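Local coordinates for autophagy protein 5 (Saccharomyces cerevisiae, PDB 2DYO) that is conjugated to the ubiquitin-like protein ATG12 and takes part in autophagic vesicle formation and cytoplasm-to-vacuole transport, at residues I84-P89 with T141-F146; E45-N50 with R274-F279; E72-F77 with I133-S138; P204-T209 with F216-P221. All blocks are in the same frame, centred on the assembly; numbering follows the deposited sequence.

Contact 1: I84-P89 with T141-F146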
# COMPACT_ATOMS: atom_id res chain seq x y z
N ILE A 84 -11.28 -6.73 -1.36
CA ILE A 84 -10.17 -5.88 -0.96
C ILE A 84 -9.68 -5.10 -2.19
O ILE A 84 -9.30 -5.69 -3.20
CB ILE A 84 -9.03 -6.74 -0.34
CG1 ILE A 84 -7.84 -5.87 0.04
CG2 ILE A 84 -8.62 -7.84 -1.30
CD1 ILE A 84 -6.71 -6.65 0.71
N PRO A 85 -9.68 -3.75 -2.11
CA PRO A 85 -9.26 -2.85 -3.20
C PRO A 85 -7.78 -2.97 -3.58
O PRO A 85 -6.91 -2.86 -2.72
CB PRO A 85 -9.56 -1.45 -2.63
CG PRO A 85 -10.45 -1.70 -1.44
CD PRO A 85 -9.95 -2.99 -0.89
N TRP A 86 -7.49 -3.18 -4.86
CA TRP A 86 -6.10 -3.29 -5.26
C TRP A 86 -5.42 -1.92 -5.34
O TRP A 86 -4.19 -1.84 -5.28
CB TRP A 86 -5.95 -4.00 -6.62
CG TRP A 86 -6.50 -3.23 -7.79
CD1 TRP A 86 -7.70 -3.43 -8.40
CD2 TRP A 86 -5.89 -2.11 -8.44
NE1 TRP A 86 -7.89 -2.48 -9.39
CE2 TRP A 86 -6.80 -1.66 -9.43
CE3 TRP A 86 -4.68 -1.43 -8.27
CZ2 TRP A 86 -6.52 -0.57 -10.26
CZ3 TRP A 86 -4.40 -0.33 -9.10
CH2 TRP A 86 -5.33 0.08 -10.08
N ASN A 87 -6.21 -0.86 -5.45
CA ASN A 87 -5.65 0.48 -5.59
C ASN A 87 -5.13 1.20 -4.34
O ASN A 87 -5.14 2.43 -4.28
CB ASN A 87 -6.63 1.39 -6.35
CG ASN A 87 -8.01 1.44 -5.72
OD1 ASN A 87 -8.46 2.49 -5.25
ND2 ASN A 87 -8.69 0.30 -5.71
N TYR A 88 -4.70 0.44 -3.34
CA TYR A 88 -4.12 1.01 -2.14
C TYR A 88 -2.82 0.26 -1.95
O TYR A 88 -2.74 -0.91 -2.31
CB TYR A 88 -5.00 0.79 -0.90
CG TYR A 88 -6.23 1.64 -0.89
CD1 TYR A 88 -7.40 1.21 -1.53
CD2 TYR A 88 -6.23 2.90 -0.29
CE1 TYR A 88 -8.53 2.02 -1.57
CE2 TYR A 88 -7.35 3.72 -0.33
CZ TYR A 88 -8.50 3.27 -0.97
OH TYR A 88 -9.61 4.08 -1.01
N PRO A 89 -1.78 0.91 -1.41
CA PRO A 89 -0.52 0.18 -1.23
C PRO A 89 -0.79 -1.07 -0.41
O PRO A 89 -1.63 -1.06 0.49
CB PRO A 89 0.37 1.17 -0.49
CG PRO A 89 -0.13 2.51 -0.97
CD PRO A 89 -1.64 2.31 -0.97
N THR A 141 -1.57 -1.13 -18.32
CA THR A 141 -1.12 0.16 -17.82
C THR A 141 -2.08 0.66 -16.74
O THR A 141 -1.97 1.79 -16.28
CB THR A 141 -1.08 1.23 -18.94
OG1 THR A 141 -2.39 1.36 -19.51
CG2 THR A 141 -0.08 0.85 -20.02
N GLN A 142 -3.02 -0.19 -16.35
CA GLN A 142 -4.01 0.16 -15.33
C GLN A 142 -3.41 0.73 -14.04
O GLN A 142 -3.84 1.79 -13.56
CB GLN A 142 -4.88 -1.05 -14.98
CG GLN A 142 -5.82 -0.79 -13.81
CD GLN A 142 -6.65 -2.00 -13.43
OE1 GLN A 142 -6.14 -3.12 -13.32
NE2 GLN A 142 -7.94 -1.79 -13.19
N ALA A 143 -2.45 0.02 -13.47
CA ALA A 143 -1.82 0.47 -12.22
C ALA A 143 -1.03 1.76 -12.42
O ALA A 143 -1.19 2.72 -11.67
CB ALA A 143 -0.91 -0.63 -11.68
N GLU A 144 -0.17 1.78 -13.44
CA GLU A 144 0.62 2.97 -13.72
C GLU A 144 -0.25 4.20 -13.91
O GLU A 144 0.05 5.27 -13.36
CB GLU A 144 1.50 2.75 -14.96
CG GLU A 144 2.20 4.01 -15.44
CD GLU A 144 3.19 3.74 -16.56
OE1 GLU A 144 2.95 2.80 -17.36
OE2 GLU A 144 4.20 4.47 -16.64
N LYS A 145 -1.32 4.08 -14.68
CA LYS A 145 -2.21 5.21 -14.93
C LYS A 145 -2.82 5.72 -13.62
O LYS A 145 -2.83 6.93 -13.37
CB LYS A 145 -3.34 4.83 -15.89
CG LYS A 145 -2.91 4.72 -17.35
CD LYS A 145 -2.50 6.07 -17.91
CE LYS A 145 -2.12 5.98 -19.39
NZ LYS A 145 -1.68 7.30 -19.91
N PHE A 146 -3.32 4.81 -12.80
CA PHE A 146 -3.92 5.18 -11.53
C PHE A 146 -2.89 5.80 -10.59
O PHE A 146 -3.14 6.82 -9.95
CB PHE A 146 -4.52 3.95 -10.84
CG PHE A 146 -5.19 4.26 -9.54
CD1 PHE A 146 -6.52 4.67 -9.50
CD2 PHE A 146 -4.48 4.19 -8.34
CE1 PHE A 146 -7.13 5.03 -8.30
CE2 PHE A 146 -5.08 4.55 -7.13
CZ PHE A 146 -6.40 4.96 -7.12
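W86 and F146 meet as a T-shaped pair: the six-membered ring of W86 turns its edge to the face of F146, with centroids 5.7 Å apart and planes at 69°. The two side chains run past each other in opposite directions, and W86 CH2 also rests on F146 CB at 4.0 Å. N87 takes part on the same phenyl ring by a CH-pi contact, its CB lying over the face 3.9 Å from the F146 centroid, while the backbone N87 O stands 3.6 Å from F146 CE2.

The indole is flanked as well by Q142. The carboxamide, its plane tilted 49° to the ring, brings Q142 NE2 to 3.5 Å from W86 CZ2, and Q142 CG and CD pack on the same benzo carbon. Here the contact is by van der Waals forces, for the amide spends its polar atoms elsewhere: Q142 OE1 accepts from A137 N and Q142 NE2 donates to P135 O, a double grip that fixes the rotation of the amide beside the indole. A143 adds a further contact, its CA 4.1 Å from W86 CH2.

What brings the phenyl ring here is the chi1 of F146 (-179°), which sets CG opposite the backbone N and sends the ring out from the first turn of helix 142-159 toward N87. That helix, in the alpha-helical bundle region, thus docks its N-terminal turn on the loop that leads from strand 82-84 to helix 90-98 in the UblA domain. F77 of strand 74-79 touches W86, and Y47 packs on F146.

Contact 2: E45-N50 with R274-F279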
# COMPACT_ATOMS: atom_id res chain seq x y z
N GLU A 45 5.26 -1.29 -0.27
CA GLU A 45 5.10 -0.19 -1.22
C GLU A 45 4.92 -0.63 -2.67
O GLU A 45 5.80 -0.43 -3.51
CB GLU A 45 6.30 0.76 -1.13
CG GLU A 45 6.56 1.33 0.26
CD GLU A 45 5.58 2.41 0.68
OE1 GLU A 45 5.89 3.12 1.66
OE2 GLU A 45 4.50 2.55 0.06
N THR A 46 3.76 -1.22 -2.96
CA THR A 46 3.44 -1.63 -4.32
C THR A 46 1.96 -1.97 -4.36
O THR A 46 1.26 -1.76 -3.37
CB THR A 46 4.28 -2.87 -4.77
OG1 THR A 46 4.13 -3.06 -6.18
CG2 THR A 46 3.82 -4.14 -4.04
N TYR A 47 1.48 -2.47 -5.49
CA TYR A 47 0.07 -2.85 -5.62
C TYR A 47 -0.02 -4.35 -5.90
O TYR A 47 0.83 -4.92 -6.58
CB TYR A 47 -0.60 -2.13 -6.79
CG TYR A 47 -0.75 -0.63 -6.65
CD1 TYR A 47 -1.38 -0.06 -5.55
CD2 TYR A 47 -0.31 0.22 -7.67
CE1 TYR A 47 -1.58 1.33 -5.47
CE2 TYR A 47 -0.50 1.59 -7.60
CZ TYR A 47 -1.14 2.14 -6.51
OH TYR A 47 -1.35 3.50 -6.47
N LEU A 48 -1.08 -4.98 -5.39
CA LEU A 48 -1.28 -6.41 -5.61
C LEU A 48 -1.41 -6.72 -7.10
O LEU A 48 -1.03 -7.78 -7.56
CB LEU A 48 -2.54 -6.89 -4.87
CG LEU A 48 -2.49 -6.94 -3.34
CD1 LEU A 48 -3.89 -7.24 -2.80
CD2 LEU A 48 -1.50 -7.99 -2.89
N VAL A 49 -1.98 -5.77 -7.83
CA VAL A 49 -2.20 -5.92 -9.26
C VAL A 49 -0.90 -6.09 -10.06
O VAL A 49 -0.91 -6.57 -11.20
CB VAL A 49 -3.04 -4.75 -9.77
CG1 VAL A 49 -2.17 -3.66 -10.35
CG2 VAL A 49 -4.09 -5.26 -10.74
N ASN A 50 0.23 -5.71 -9.47
CA ASN A 50 1.51 -5.87 -10.15
C ASN A 50 1.91 -7.35 -10.24
O ASN A 50 2.93 -7.70 -10.85
CB ASN A 50 2.60 -5.08 -9.42
CG ASN A 50 2.46 -3.59 -9.64
OD1 ASN A 50 3.06 -2.78 -8.94
ND2 ASN A 50 1.67 -3.23 -10.64
N ARG A 274 5.21 8.86 4.26
CA ARG A 274 4.21 8.79 3.20
C ARG A 274 4.46 7.52 2.39
O ARG A 274 5.58 7.03 2.33
CB ARG A 274 4.29 10.01 2.27
CG ARG A 274 5.57 10.08 1.45
CD ARG A 274 5.53 11.27 0.50
NE ARG A 274 6.80 11.44 -0.21
CZ ARG A 274 7.05 12.42 -1.07
NH1 ARG A 274 6.12 13.33 -1.33
NH2 ARG A 274 8.24 12.49 -1.66
N SER A 275 3.40 7.00 1.77
CA SER A 275 3.51 5.79 0.96
C SER A 275 4.02 6.09 -0.45
O SER A 275 4.19 7.26 -0.82
CB SER A 275 2.15 5.09 0.91
OG SER A 275 1.72 4.73 2.21
N PHE A 276 4.25 5.04 -1.24
CA PHE A 276 4.80 5.19 -2.59
C PHE A 276 3.90 5.86 -3.62
O PHE A 276 4.35 6.12 -4.74
CB PHE A 276 5.27 3.82 -3.11
CG PHE A 276 4.18 3.01 -3.76
CD1 PHE A 276 4.12 2.88 -5.14
CD2 PHE A 276 3.22 2.36 -2.98
CE1 PHE A 276 3.11 2.13 -5.76
CE2 PHE A 276 2.21 1.60 -3.58
CZ PHE A 276 2.15 1.48 -4.97
N ASP A 277 2.65 6.15 -3.27
CA ASP A 277 1.76 6.83 -4.20
C ASP A 277 1.69 8.32 -3.84
O ASP A 277 0.89 9.06 -4.41
CB ASP A 277 0.35 6.22 -4.17
CG ASP A 277 -0.34 6.37 -2.82
OD1 ASP A 277 -1.53 6.03 -2.75
OD2 ASP A 277 0.31 6.80 -1.84
N GLY A 278 2.53 8.74 -2.90
CA GLY A 278 2.57 10.13 -2.51
C GLY A 278 1.67 10.54 -1.35
O GLY A 278 1.82 11.63 -0.79
N PHE A 279 0.74 9.67 -0.98
CA PHE A 279 -0.17 9.96 0.12
C PHE A 279 0.30 9.36 1.44
O PHE A 279 0.87 8.27 1.46
CB PHE A 279 -1.58 9.43 -0.17
CG PHE A 279 -2.43 10.34 -1.01
CD1 PHE A 279 -2.42 10.23 -2.40
CD2 PHE A 279 -3.24 11.30 -0.42
CE1 PHE A 279 -3.21 11.08 -3.18
CE2 PHE A 279 -4.03 12.15 -1.20
CZ PHE A 279 -4.01 12.04 -2.58
O HOH W 1 2.45 2.11 1.98
O HOH W 2 7.47 5.04 0.74
O HOH W 3 -2.62 4.16 -4.27
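A buried carboxylate, that of E45, receives the backbone N-H of the second residue of a turn: F276 N donates to E45 OE2 at 2.8 Å, reaching it from well above the carboxylate plane, 55° out of it. F276 belongs to the type I beta turn S275-G278, and the bend of the E45 chain at chi2 (-74°) carries the acid group to this amide. A water joins E45 OE2 to S275 OG, and OE1 accepts from Q256 NE2.

The F276 ring lies against the backbone of the 45-50 segment, with T46 N 3.3 Å from F276 CE2 and E45 C over the same ring. Its far end forms a T-shaped contact in which F276 CZ points at the centre of the Y47 face, 3.7 Å from Y47 CZ; the planes stand at 63°. Beyond this, a water 2.6 Å from Y47 OH donates to D277 OD1, which is also hydrogen-bonded to Y281 OH. D277 OD2 accepts from F279 N at 3.0 Å, closing an Asx turn.

The UblA and UblB domains thus meet through both a buried aromatic pair and a polar network. With a backbone N-H, Q256 and at least one water donating to it, the E45 carboxylate is probably stabilised as the anion despite its burial.

Contact 3: E72-F77 with I133-S138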
# COMPACT_ATOMS: atom_id res chain seq x y z
N GLU A 72 -17.27 -12.40 -19.92
CA GLU A 72 -17.79 -11.10 -19.51
C GLU A 72 -17.84 -10.98 -17.99
O GLU A 72 -18.64 -10.22 -17.44
CB GLU A 72 -19.18 -10.88 -20.10
N LYS A 73 -16.96 -11.72 -17.32
CA LYS A 73 -16.88 -11.71 -15.86
C LYS A 73 -15.86 -10.66 -15.41
O LYS A 73 -15.02 -10.23 -16.20
CB LYS A 73 -16.43 -13.08 -15.34
CG LYS A 73 -17.33 -14.25 -15.71
CD LYS A 73 -18.36 -14.53 -14.63
CE LYS A 73 -19.12 -15.82 -14.93
NZ LYS A 73 -20.08 -16.18 -13.84
N TYR A 74 -15.93 -10.26 -14.15
CA TYR A 74 -14.98 -9.30 -13.60
C TYR A 74 -14.09 -10.03 -12.60
O TYR A 74 -14.49 -11.04 -12.01
CB TYR A 74 -15.71 -8.15 -12.90
CG TYR A 74 -16.37 -7.17 -13.85
CD1 TYR A 74 -17.70 -7.32 -14.23
CD2 TYR A 74 -15.66 -6.09 -14.36
CE1 TYR A 74 -18.31 -6.41 -15.10
CE2 TYR A 74 -16.24 -5.18 -15.22
CZ TYR A 74 -17.57 -5.34 -15.59
OH TYR A 74 -18.15 -4.43 -16.45
N PHE A 75 -12.87 -9.53 -12.42
CA PHE A 75 -11.92 -10.14 -11.49
C PHE A 75 -11.51 -9.15 -10.40
O PHE A 75 -11.26 -7.98 -10.69
CB PHE A 75 -10.67 -10.59 -12.25
CG PHE A 75 -10.96 -11.51 -13.40
CD1 PHE A 75 -10.18 -11.45 -14.55
CD2 PHE A 75 -11.99 -12.45 -13.34
CE1 PHE A 75 -10.42 -12.30 -15.63
CE2 PHE A 75 -12.24 -13.30 -14.41
CZ PHE A 75 -11.45 -13.23 -15.55
N TRP A 76 -11.42 -9.63 -9.17
CA TRP A 76 -11.01 -8.79 -8.05
C TRP A 76 -10.47 -9.65 -6.91
O TRP A 76 -10.66 -10.87 -6.89
CB TRP A 76 -12.18 -7.92 -7.56
CG TRP A 76 -13.33 -8.66 -6.92
CD1 TRP A 76 -13.44 -9.02 -5.61
CD2 TRP A 76 -14.53 -9.10 -7.57
NE1 TRP A 76 -14.64 -9.65 -5.40
CE2 TRP A 76 -15.33 -9.72 -6.58
CE3 TRP A 76 -15.01 -9.04 -8.89
CZ2 TRP A 76 -16.58 -10.27 -6.87
CZ3 TRP A 76 -16.26 -9.59 -9.17
CH2 TRP A 76 -17.03 -10.20 -8.16
N PHE A 77 -9.77 -9.02 -5.97
CA PHE A 77 -9.19 -9.73 -4.84
C PHE A 77 -10.10 -9.73 -3.63
O PHE A 77 -10.89 -8.81 -3.43
CB PHE A 77 -7.85 -9.13 -4.43
CG PHE A 77 -6.79 -9.22 -5.49
CD1 PHE A 77 -6.38 -8.08 -6.17
CD2 PHE A 77 -6.18 -10.43 -5.78
CE1 PHE A 77 -5.37 -8.14 -7.12
CE2 PHE A 77 -5.16 -10.51 -6.73
CZ PHE A 77 -4.76 -9.35 -7.40
N ILE A 133 -15.48 -1.31 -5.80
CA ILE A 133 -14.34 -2.10 -6.24
C ILE A 133 -14.00 -1.89 -7.71
O ILE A 133 -14.84 -2.06 -8.59
CB ILE A 133 -14.58 -3.61 -6.01
CG1 ILE A 133 -14.59 -3.92 -4.51
CG2 ILE A 133 -13.50 -4.43 -6.73
CD1 ILE A 133 -13.29 -3.60 -3.79
N ILE A 134 -12.75 -1.50 -7.97
CA ILE A 134 -12.28 -1.30 -9.33
C ILE A 134 -11.77 -2.67 -9.76
O ILE A 134 -10.84 -3.20 -9.16
CB ILE A 134 -11.09 -0.32 -9.39
CG1 ILE A 134 -11.48 1.03 -8.80
CG2 ILE A 134 -10.61 -0.18 -10.83
CD1 ILE A 134 -10.33 2.02 -8.74
N PRO A 135 -12.38 -3.26 -10.80
CA PRO A 135 -11.96 -4.58 -11.28
C PRO A 135 -10.53 -4.64 -11.81
O PRO A 135 -9.97 -3.62 -12.22
CB PRO A 135 -13.00 -4.89 -12.36
CG PRO A 135 -13.30 -3.53 -12.93
CD PRO A 135 -13.40 -2.67 -11.68
N ILE A 136 -9.94 -5.83 -11.77
CA ILE A 136 -8.58 -6.03 -12.27
C ILE A 136 -8.66 -6.00 -13.79
O ILE A 136 -9.38 -6.80 -14.39
CB ILE A 136 -8.03 -7.39 -11.79
CG1 ILE A 136 -7.93 -7.38 -10.26
CG2 ILE A 136 -6.66 -7.65 -12.43
CD1 ILE A 136 -7.80 -8.77 -9.63
N ALA A 137 -7.93 -5.08 -14.41
CA ALA A 137 -7.98 -4.93 -15.85
C ALA A 137 -7.05 -5.80 -16.68
O ALA A 137 -6.12 -6.43 -16.17
CB ALA A 137 -7.76 -3.46 -16.22
N SER A 138 -7.34 -5.82 -17.98
CA SER A 138 -6.56 -6.55 -18.97
C SER A 138 -5.56 -5.53 -19.51
O SER A 138 -4.53 -5.88 -20.08
CB SER A 138 -7.47 -7.06 -20.09
OG SER A 138 -8.29 -6.02 -20.61
O HOH W 4 -11.97 -7.46 -14.27
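The F75 carbonyl on strand 74-79 accepts an almost perfectly straight hydrogen bond from I136 N (2.7 Å, 178° at the hydrogen), although the touching parts of the two segments run at 101° to each other. A water makes a second, indirect link between the same two residues, accepting from F75 N at 2.9 Å and donating to I136 O. P135 CA comes to 3.5 Å from the same F75 O, a CA-H...O contact.

I136 is the central side chain. With CG1 anti to the carbonyl carbon (chi1 -63°) and the chain extended beyond it, CD1 reaches over the F77 face, 3.8 Å from the centroid in a CH-pi contact, and also meets W76 CA. On the outer side, Y74 and P135 lie alongside each other, with Y74 CD2 3.5 Å from P135 CB. I133 CG2 packs on W76 CB at 3.8 Å. Replacing F77 with an alanine would probably leave I136 CD1 without its aromatic platform and open a gap beside L48 and M52, which also touch this side chain.

Across this contact the backbones are linked by one direct bond and one water, while apolar side chains make up most of the rest and hold the connection before helix 142-159 against the UblA sheet.

Contact 4: P204-T209 with F216-P221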
# COMPACT_ATOMS: atom_id res chain seq x y z
N PRO A 204 -1.20 15.71 1.91
CA PRO A 204 -1.96 14.66 1.23
C PRO A 204 -2.13 13.56 2.28
O PRO A 204 -1.26 12.70 2.44
CB PRO A 204 -1.03 14.22 0.09
CG PRO A 204 -0.14 15.42 -0.12
CD PRO A 204 0.13 15.86 1.29
N LEU A 205 -3.25 13.61 2.99
CA LEU A 205 -3.53 12.65 4.05
C LEU A 205 -4.83 11.89 3.85
O LEU A 205 -5.86 12.48 3.55
CB LEU A 205 -3.59 13.38 5.40
CG LEU A 205 -4.01 12.56 6.63
CD1 LEU A 205 -2.90 11.57 6.99
CD2 LEU A 205 -4.28 13.51 7.81
N ILE A 206 -4.75 10.58 4.02
CA ILE A 206 -5.92 9.72 3.92
C ILE A 206 -6.02 9.03 5.27
O ILE A 206 -5.02 8.51 5.78
CB ILE A 206 -5.77 8.69 2.79
CG1 ILE A 206 -5.89 9.40 1.44
CG2 ILE A 206 -6.82 7.59 2.94
CD1 ILE A 206 -5.67 8.53 0.23
N ILE A 207 -7.21 9.05 5.86
CA ILE A 207 -7.44 8.44 7.16
C ILE A 207 -8.45 7.32 7.00
O ILE A 207 -9.52 7.52 6.44
CB ILE A 207 -8.01 9.46 8.17
CG1 ILE A 207 -7.04 10.63 8.31
CG2 ILE A 207 -8.23 8.78 9.52
CD1 ILE A 207 -7.56 11.77 9.19
N GLN A 208 -8.11 6.13 7.50
CA GLN A 208 -9.00 4.98 7.38
C GLN A 208 -9.11 4.23 8.70
O GLN A 208 -8.26 4.37 9.58
CB GLN A 208 -8.48 4.02 6.31
CG GLN A 208 -7.18 3.29 6.71
CD GLN A 208 -6.71 2.29 5.66
OE1 GLN A 208 -7.31 2.15 4.60
NE2 GLN A 208 -5.62 1.58 5.96
N THR A 209 -10.17 3.43 8.83
CA THR A 209 -10.35 2.59 10.01
C THR A 209 -10.11 1.16 9.53
O THR A 209 -9.28 0.94 8.65
CB THR A 209 -11.78 2.72 10.60
OG1 THR A 209 -12.75 2.47 9.57
CG2 THR A 209 -11.99 4.11 11.19
N PHE A 216 -16.18 0.15 8.31
CA PHE A 216 -15.04 0.82 7.69
C PHE A 216 -15.36 2.19 7.09
O PHE A 216 -16.42 2.39 6.50
CB PHE A 216 -14.46 -0.07 6.58
CG PHE A 216 -13.33 0.56 5.82
CD1 PHE A 216 -12.05 0.62 6.37
CD2 PHE A 216 -13.54 1.08 4.55
CE1 PHE A 216 -11.00 1.20 5.67
CE2 PHE A 216 -12.49 1.67 3.84
CZ PHE A 216 -11.22 1.73 4.40
N ARG A 217 -14.43 3.13 7.27
CA ARG A 217 -14.60 4.45 6.69
C ARG A 217 -13.25 5.03 6.31
O ARG A 217 -12.21 4.66 6.87
CB ARG A 217 -15.36 5.40 7.62
CG ARG A 217 -14.61 5.83 8.85
CD ARG A 217 -15.49 5.66 10.08
NE ARG A 217 -15.48 6.86 10.91
CZ ARG A 217 -15.94 6.92 12.15
NH1 ARG A 217 -15.89 8.06 12.82
NH2 ARG A 217 -16.44 5.84 12.74
N ILE A 218 -13.27 5.94 5.35
CA ILE A 218 -12.06 6.56 4.84
C ILE A 218 -12.35 8.02 4.52
O ILE A 218 -13.44 8.36 4.06
CB ILE A 218 -11.60 5.80 3.58
CG1 ILE A 218 -10.35 6.44 2.97
CG2 ILE A 218 -12.74 5.74 2.59
CD1 ILE A 218 -9.69 5.55 1.93
N SER A 219 -11.38 8.89 4.79
CA SER A 219 -11.56 10.31 4.54
C SER A 219 -10.25 10.93 4.10
O SER A 219 -9.18 10.39 4.35
CB SER A 219 -12.07 11.00 5.80
OG SER A 219 -11.10 10.89 6.83
N GLN A 220 -10.35 12.08 3.45
CA GLN A 220 -9.19 12.81 2.97
C GLN A 220 -9.43 14.27 3.33
O GLN A 220 -9.81 15.08 2.49
CB GLN A 220 -9.03 12.63 1.45
CG GLN A 220 -7.88 13.41 0.83
CD GLN A 220 -7.79 13.23 -0.68
OE1 GLN A 220 -7.09 13.98 -1.36
NE2 GLN A 220 -8.49 12.23 -1.20
N PRO A 221 -9.21 14.62 4.60
CA PRO A 221 -9.41 15.98 5.11
C PRO A 221 -8.41 16.99 4.55
O PRO A 221 -7.26 16.65 4.26
CB PRO A 221 -9.26 15.81 6.62
CG PRO A 221 -8.20 14.75 6.71
CD PRO A 221 -8.64 13.75 5.65
O HOH W 5 -5.85 14.90 2.90
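Backbone hydrogen bonds zip strands 205-208 and 218-219 into an antiparallel hairpin. I207 and S219 form the hydrogen-bonded pair, I207 N donating to S219 O at 2.8 Å and S219 N returning to I207 O. Q208 and I218 are the adjacent non-hydrogen-bonded pair. T209 N continues the ladder to R217 O at 3.1 Å, and CA-H...O contacts accompany it, among them I218 CA to I207 O at 3.2 Å.

One side chain joins the ladder. A chi1 of 53° places T209 OG1 between its own N and carbonyl carbon, where it accepts from R217 N at 2.9 Å, while T209 CG2 lies against the aliphatic R217 CG. A valine in place of T209 would probably leave R217 N without this acceptor and weaken the closure at the loop end of the hairpin. T209 O, buried at the edge of the F216 ring, has no polar partner. At the other end, a water accepts from L205 N and donates to P221 O.

Apolar contacts form on both faces of the hairpin. I206 CG2 meets I218 CD1 at 3.7 Å on the side that also carries Q208, whereas the side chains of I207 and P221 cross at about a right angle, with I207 CD1 3.9 Å from P221 CG. Q208 CB packs on F216 CE1 (3.8 Å), and its amide NE2 donates to T283 OG1 and V92 O.

This is the first hairpin of the ubiquitin-like beta-grasp fold of UblB: strand 218-219 is outermost, and strand 205-208 pairs in parallel with strand 280-286. Helix 90-98 touches Q208 and F216 through C96, and helix 142-159 packs on P204 and Q220.

How the contacts relate
From the N terminus, residues 45-50 open the longest loop, closed only when contact 2 brings in 274-279 near the end of the chain; the other three contacts nest inside it. Segment 72-77 comes next and then 84-89, whose partners follow in the same order, 133-138 and 141-146, so contacts 3 and 1 cross. V49 of contact 2 packs on A143 of contact 1 and on I136 of contact 3. Contact 4, a short hairpin, follows in series. Contact 3 joins the UblA sheet to the connection before helix 142-159, contact 1 docks that helix on UblA, contact 4 builds the UblB sheet edge, and contact 2 brings UblA and UblB together. F279 reaches contact 4.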